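Local coordinates for protein aminotransferase (Psychrobacter arcticus 273-4, PDB 3IF2) that binds pyridoxal 5'-phosphate and probably transfers amino groups between amino acids and keto acids, perhaps as a valine-pyruvate transaminase, at residues A43-V48 with K334-K339; A365-L370 with C414-I419. One frame throughout, in Å; residues are numbered along the deposited sequence.

Contact 2 is the core of the pair: two neighbouring antiparallel strands of the small mixed sheet, all touching residues buried, joined by backbone hydrogen bonds and by side chains on both sheet faces. Contact 1 is smaller and only partly buried, where the loop leading into helix 46-60 lies on the long helix 324-351 through apolar packing and one hydrogen bond. That long helix ties them together, since it also covers the sheet face carrying Leu368 and Leu370. Tyr337 is the bridge: its CE1 packs 3.6 Å from Ile366 CG2, and its CD1 meets Ile419 CD1. Bound cofactor lies nearer contact 2, about 5 Å from the Phe367 side chain against about 11 Å from that of Tyr337.

Contact 1: A43-V48 with K334-K339; sequences AKIDAV and KPFYQK
Phe336 holds its CG opposite the backbone N (chi1 178°), which lays the ring against Ala43 and Ile45, while Tyr337 turns its CG away from the carbonyl carbon (chi1 -64°), bringing its hydroxyl to Ala43. This is a loop-on-helix contact of a pyridoxal-phosphate aminotransferase: residues 43-45 lead into helix 46-60, with Ile45 at its N-cap, and lie on one turn of the long helix 324-351. Ile45 CG1 sits over one face of the Phe336 ring, a CH-pi contact 4.0 Å from the centroid, and Ile45 CD1 rests against CB and CG of Phe336, 3.7 Å from CG. Ala43 CB fills the angle between the two aromatic side chains, meeting CE2 of Phe336 and CE1 of Tyr337. The Tyr337 side chain also touches Pro42, Ile255 and Tyr257, and lies about 6 Å from the side chain of Lys276, which binds pyridoxal phosphate. A phenylalanine in place of Tyr337 keeps the ring but has no hydroxyl, and would probably leave the Ala43 N-H without this acceptor and the loop less firmly fixed to the helix. The bond is fairly straight: Ala43 N gives its hydrogen to Tyr337 OH at 2.8 Å, with 158° at the hydrogen, the nitrogen lying near the plane of the phenol ring at its edge.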
loop_
_atom_site.group_PDB
_atom_site.type_symbol
_atom_site.label_atom_id
_atom_site.label_comp_id
_atom_site.label_asym_id
_atom_site.label_seq_id
_atom_site.Cartn_x
_atom_site.Cartn_y
_atom_site.Cartn_z
ATOM N N ALA A 43 -21.133 7.040 -3.614
ATOM C CA ALA A 43 -21.889 8.323 -3.631
ATOM C C ALA A 43 -21.526 9.265 -2.484
ATOM O O ALA A 43 -20.950 8.823 -1.505
ATOM C CB ALA A 43 -23.386 8.030 -3.561
ATOM N N LYS A 44 -21.882 10.548 -2.619
ATOM C CA LYS A 44 -21.708 11.560 -1.553
ATOM C C LYS A 44 -23.014 11.612 -0.753
ATOM O O LYS A 44 -23.946 12.317 -1.142
ATOM C CB LYS A 44 -21.370 12.957 -2.129
ATOM N N ILE A 45 -23.098 10.846 0.342
ATOM C CA ILE A 45 -24.325 10.794 1.183
ATOM C C ILE A 45 -24.173 11.760 2.373
ATOM O O ILE A 45 -23.399 11.518 3.290
ATOM C CB ILE A 45 -24.630 9.356 1.640
ATOM C CG1 ILE A 45 -24.602 8.375 0.424
ATOM C CG2 ILE A 45 -25.967 9.333 2.327
ATOM C CD1 ILE A 45 -24.841 6.906 0.783
ATOM N N ASP A 46 -24.894 12.870 2.341
ATOM C CA ASP A 46 -24.758 13.933 3.380
ATOM C C ASP A 46 -24.779 13.435 4.818
ATOM O O ASP A 46 -23.950 13.875 5.624
ATOM C CB ASP A 46 -25.829 15.041 3.204
ATOM C CG ASP A 46 -25.660 15.860 1.904
ATOM O OD1 ASP A 46 -24.556 15.859 1.318
ATOM O OD2 ASP A 46 -26.634 16.517 1.469
ATOM N N ALA A 47 -25.692 12.509 5.130
ATOM C CA ALA A 47 -25.824 11.988 6.495
ATOM C C ALA A 47 -24.560 11.249 6.935
ATOM O O ALA A 47 -24.203 11.329 8.097
ATOM C CB ALA A 47 -27.044 11.107 6.653
ATOM N N VAL A 48 -23.888 10.575 5.990
ATOM C CA VAL A 48 -22.656 9.838 6.244
ATOM C C VAL A 48 -21.487 10.785 6.532
ATOM O O VAL A 48 -20.721 10.568 7.463
ATOM C CB VAL A 48 -22.268 8.894 5.042
ATOM C CG1 VAL A 48 -20.943 8.195 5.313
ATOM C CG2 VAL A 48 -23.367 7.858 4.769
ATOM N N LYS A 334 -27.525 1.796 2.679
ATOM C CA LYS A 334 -28.392 0.780 2.018
ATOM C C LYS A 334 -29.631 1.381 1.344
ATOM O O LYS A 334 -29.856 1.102 0.163
ATOM C CB LYS A 334 -28.750 -0.366 2.977
ATOM C CG LYS A 334 -29.732 -1.478 2.495
ATOM C CD LYS A 334 -29.813 -2.542 3.642
ATOM C CE LYS A 334 -30.885 -3.641 3.512
ATOM N NZ LYS A 334 -30.697 -4.762 4.557
ATOM N N PRO A 335 -30.390 2.246 2.053
ATOM C CA PRO A 335 -31.539 2.864 1.390
ATOM C C PRO A 335 -31.177 3.838 0.254
ATOM O O PRO A 335 -31.890 3.871 -0.756
ATOM C CB PRO A 335 -32.258 3.589 2.548
ATOM C CG PRO A 335 -31.829 2.827 3.781
ATOM C CD PRO A 335 -30.379 2.603 3.484
ATOM N N PHE A 336 -30.106 4.620 0.409
ATOM C CA PHE A 336 -29.671 5.544 -0.642
ATOM C C PHE A 336 -29.533 4.802 -1.970
ATOM O O PHE A 336 -30.165 5.201 -2.954
ATOM C CB PHE A 336 -28.344 6.234 -0.300
ATOM C CG PHE A 336 -27.864 7.146 -1.376
ATOM C CD1 PHE A 336 -28.261 8.469 -1.407
ATOM C CD2 PHE A 336 -27.049 6.667 -2.406
ATOM C CE1 PHE A 336 -27.855 9.328 -2.445
ATOM C CE2 PHE A 336 -26.643 7.516 -3.443
ATOM C CZ PHE A 336 -27.060 8.854 -3.458
ATOM N N TYR A 337 -28.736 3.721 -1.976
ATOM C CA TYR A 337 -28.515 2.933 -3.203
ATOM C C TYR A 337 -29.757 2.202 -3.750
ATOM O O TYR A 337 -29.887 2.067 -4.973
ATOM C CB TYR A 337 -27.296 1.992 -3.096
ATOM C CG TYR A 337 -25.983 2.744 -2.934
ATOM C CD1 TYR A 337 -25.480 3.522 -3.971
ATOM C CD2 TYR A 337 -25.239 2.662 -1.752
ATOM C CE1 TYR A 337 -24.285 4.227 -3.836
ATOM C CE2 TYR A 337 -24.032 3.368 -1.596
ATOM C CZ TYR A 337 -23.566 4.145 -2.643
ATOM O OH TYR A 337 -22.392 4.831 -2.518
ATOM N N GLN A 338 -30.665 1.748 -2.890
ATOM C CA GLN A 338 -31.891 1.108 -3.390
ATOM C C GLN A 338 -32.754 2.083 -4.201
ATOM O O GLN A 338 -33.235 1.730 -5.291
ATOM C CB GLN A 338 -32.723 0.457 -2.292
ATOM C CG GLN A 338 -34.038 -0.129 -2.869
ATOM C CD GLN A 338 -34.634 -1.223 -2.045
ATOM O OE1 GLN A 338 -34.419 -1.307 -0.830
ATOM N NE2 GLN A 338 -35.397 -2.090 -2.707
ATOM N N LYS A 339 -32.966 3.276 -3.658
ATOM C CA LYS A 339 -33.708 4.329 -4.356
ATOM C C LYS A 339 -33.027 4.755 -5.681
ATOM O O LYS A 339 -33.703 4.991 -6.677
ATOM C CB LYS A 339 -33.955 5.521 -3.422
ATOM C CG LYS A 339 -34.965 5.184 -2.308
ATOM C CD LYS A 339 -35.357 6.380 -1.420
ATOM C CE LYS A 339 -34.419 6.601 -0.227
ATOM N NZ LYS A 339 -34.967 7.650 0.689
#

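Contact 2: A365-L370 with C414-I419; sequences AIFLWL and CIRMSI
The Phe367 ring carries Arg416 on one face and Ile366 CG1 on the other. Arg416 CD lies over the first face, 3.8 Å from the centroid, and the guanidinium continues flat along the ring, the planes only 13° apart and Phe367 CE1 over the centre of the group. A bend at chi3 (70°) turns the otherwise extended arginine chain into this stack. Next along the same sheet face, the Trp369 indole has Cys414 CB above its six-membered ring, with SG reaching obliquely over the five-membered one, while Arg416 CB sits at its edge, in plane.

The backbones form an antiparallel pair in the small domain of this fold-type I aminotransferase, within a mixed sheet. Leu368 and Met417, like Leu370 and Ile415, are hydrogen-bonded pairs with bonds in both directions; Leu368 N to Met417 O is 2.8 Å. Beyond the strand end the pairing runs on through Ile419 N to Ile366 O at 3.0 Å, the donor tilted from the carbonyl plane.

The other sheet face is aliphatic. Leu368 and the selenomethionine Met417 lie side by side, CD1 to CE 3.6 Å, and Ile419 crosses Leu368 at about a right angle, its CG2 against CD1. Helix 324-351 closes over this side with Ala344 and Leu348.

The guanidinium of Arg416 is held flat by the phenylalanine, and its NH1 bonds to OD1 of Asn217, a residue that binds pyridoxal phosphate; NH2 adds a weak bond to Gly38 O. Trp369 NE1 is likewise satisfied, by Tyr189 OH. The stack and the Asn217 bond together set the plane and position of the guanidinium beside the cofactor, consistent with the arginine that binds the substrate carboxylate in related class I aminotransferases.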
loop_
_atom_site.group_PDB
_atom_site.type_symbol
_atom_site.label_atom_id
_atom_site.label_comp_id
_atom_site.label_asym_id
_atom_site.label_seq_id
_atom_site.Cartn_x
_atom_site.Cartn_y
_atom_site.Cartn_z
ATOM N N ALA A 365 -24.617 -4.016 -4.163
ATOM C CA ALA A 365 -23.558 -3.196 -4.751
ATOM C C ALA A 365 -24.154 -1.914 -5.373
ATOM O O ALA A 365 -25.333 -1.633 -5.177
ATOM C CB ALA A 365 -22.701 -4.007 -5.752
ATOM N N ILE A 366 -23.360 -1.174 -6.138
ATOM C CA ILE A 366 -23.720 0.174 -6.592
ATOM C C ILE A 366 -23.787 0.330 -8.108
ATOM O O ILE A 366 -23.576 1.432 -8.639
ATOM C CB ILE A 366 -22.702 1.192 -5.949
ATOM C CG1 ILE A 366 -21.257 1.008 -6.473
ATOM C CG2 ILE A 366 -22.709 1.036 -4.403
ATOM C CD1 ILE A 366 -20.245 2.059 -5.959
ATOM N N PHE A 367 -24.107 -0.764 -8.795
ATOM C CA PHE A 367 -24.146 -0.817 -10.261
ATOM C C PHE A 367 -25.378 -1.517 -10.784
ATOM O O PHE A 367 -25.936 -2.369 -10.093
ATOM C CB PHE A 367 -22.969 -1.644 -10.807
ATOM C CG PHE A 367 -21.642 -1.286 -10.228
ATOM C CD1 PHE A 367 -20.955 -0.150 -10.664
ATOM C CD2 PHE A 367 -21.061 -2.087 -9.244
ATOM C CE1 PHE A 367 -19.707 0.195 -10.116
ATOM C CE2 PHE A 367 -19.804 -1.750 -8.691
ATOM C CZ PHE A 367 -19.130 -0.611 -9.134
ATOM N N LEU A 368 -25.788 -1.143 -11.998
ATOM C CA LEU A 368 -26.776 -1.918 -12.779
ATOM C C LEU A 368 -25.988 -2.583 -13.959
ATOM O O LEU A 368 -25.116 -1.951 -14.601
ATOM C CB LEU A 368 -27.976 -1.081 -13.260
ATOM C CG LEU A 368 -29.038 -0.732 -12.194
ATOM C CD1 LEU A 368 -30.050 0.224 -12.755
ATOM C CD2 LEU A 368 -29.741 -1.951 -11.645
ATOM N N TRP A 369 -26.286 -3.853 -14.203
ATOM C CA TRP A 369 -25.656 -4.659 -15.255
ATOM C C TRP A 369 -26.723 -4.890 -16.319
ATOM O O TRP A 369 -27.690 -5.609 -16.065
ATOM C CB TRP A 369 -25.163 -5.957 -14.635
ATOM C CG TRP A 369 -24.440 -6.929 -15.518
ATOM C CD1 TRP A 369 -24.892 -8.148 -15.935
ATOM C CD2 TRP A 369 -23.124 -6.794 -16.043
ATOM N NE1 TRP A 369 -23.948 -8.768 -16.689
ATOM C CE2 TRP A 369 -22.853 -7.958 -16.785
ATOM C CE3 TRP A 369 -22.145 -5.790 -15.975
ATOM C CZ2 TRP A 369 -21.639 -8.162 -17.441
ATOM C CZ3 TRP A 369 -20.931 -5.991 -16.642
ATOM C CH2 TRP A 369 -20.694 -7.170 -17.362
ATOM N N LEU A 370 -26.533 -4.247 -17.479
ATOM C CA LEU A 370 -27.486 -4.241 -18.591
ATOM C C LEU A 370 -27.041 -5.216 -19.669
ATOM O O LEU A 370 -25.875 -5.177 -20.061
ATOM C CB LEU A 370 -27.595 -2.829 -19.202
ATOM C CG LEU A 370 -28.394 -1.732 -18.466
ATOM C CD1 LEU A 370 -28.145 -1.704 -16.986
ATOM C CD2 LEU A 370 -28.105 -0.360 -19.069
ATOM N N CYS A 414 -23.040 -6.953 -22.771
ATOM C CA CYS A 414 -23.420 -6.241 -21.555
ATOM C C CYS A 414 -22.609 -4.994 -21.246
ATOM O O CYS A 414 -21.548 -4.776 -21.841
ATOM C CB CYS A 414 -23.412 -7.202 -20.365
ATOM S SG CYS A 414 -24.425 -8.620 -20.669
ATOM N N ILE A 415 -23.173 -4.141 -20.378
ATOM C CA ILE A 415 -22.464 -2.967 -19.850
ATOM C C ILE A 415 -22.693 -2.828 -18.339
ATOM O O ILE A 415 -23.726 -3.271 -17.831
ATOM C CB ILE A 415 -22.783 -1.624 -20.618
ATOM C CG1 ILE A 415 -24.202 -1.091 -20.345
ATOM C CG2 ILE A 415 -22.511 -1.777 -22.147
ATOM C CD1 ILE A 415 -24.533 0.190 -21.146
ATOM N N ARG A 416 -21.701 -2.279 -17.630
ATOM C CA ARG A 416 -21.841 -1.922 -16.206
ATOM C C ARG A 416 -22.097 -0.403 -16.155
ATOM O O ARG A 416 -21.408 0.377 -16.847
ATOM C CB ARG A 416 -20.598 -2.266 -15.385
ATOM C CG ARG A 416 -20.826 -2.197 -13.893
ATOM C CD ARG A 416 -19.511 -2.218 -13.133
ATOM N NE ARG A 416 -18.741 -0.994 -13.291
ATOM C CZ ARG A 416 -17.515 -0.794 -12.805
ATOM N NH1 ARG A 416 -16.877 -1.728 -12.093
ATOM N NH2 ARG A 416 -16.925 0.375 -13.017
HETATM N N MSE A 417 -23.086 -0.011 -15.346
HETATM C CA MSE A 417 -23.505 1.388 -15.164
HETATM C C MSE A 417 -23.527 1.714 -13.679
HETATM O O MSE A 417 -24.128 0.974 -12.915
HETATM C CB MSE A 417 -24.913 1.558 -15.723
HETATM C CG MSE A 417 -25.419 2.987 -15.721
HETATM SE SE MSE A 417 -27.210 3.113 -16.413
HETATM C CE MSE A 417 -28.058 2.159 -14.982
ATOM N N SER A 418 -22.891 2.806 -13.271
ATOM C CA SER A 418 -22.885 3.185 -11.854
ATOM C C SER A 418 -24.178 3.916 -11.456
ATOM O O SER A 418 -24.539 4.921 -12.073
ATOM C CB SER A 418 -21.686 4.064 -11.496
ATOM O OG SER A 418 -21.746 4.404 -10.091
ATOM N N ILE A 419 -24.875 3.391 -10.448
ATOM C CA ILE A 419 -26.048 4.077 -9.874
ATOM C C ILE A 419 -25.671 4.944 -8.646
ATOM O O ILE A 419 -26.561 5.436 -7.983
ATOM C CB ILE A 419 -27.309 3.147 -9.683
ATOM C CG1 ILE A 419 -27.058 1.923 -8.775
ATOM C CG2 ILE A 419 -27.829 2.725 -11.076
ATOM C CD1 ILE A 419 -26.749 2.254 -7.328
#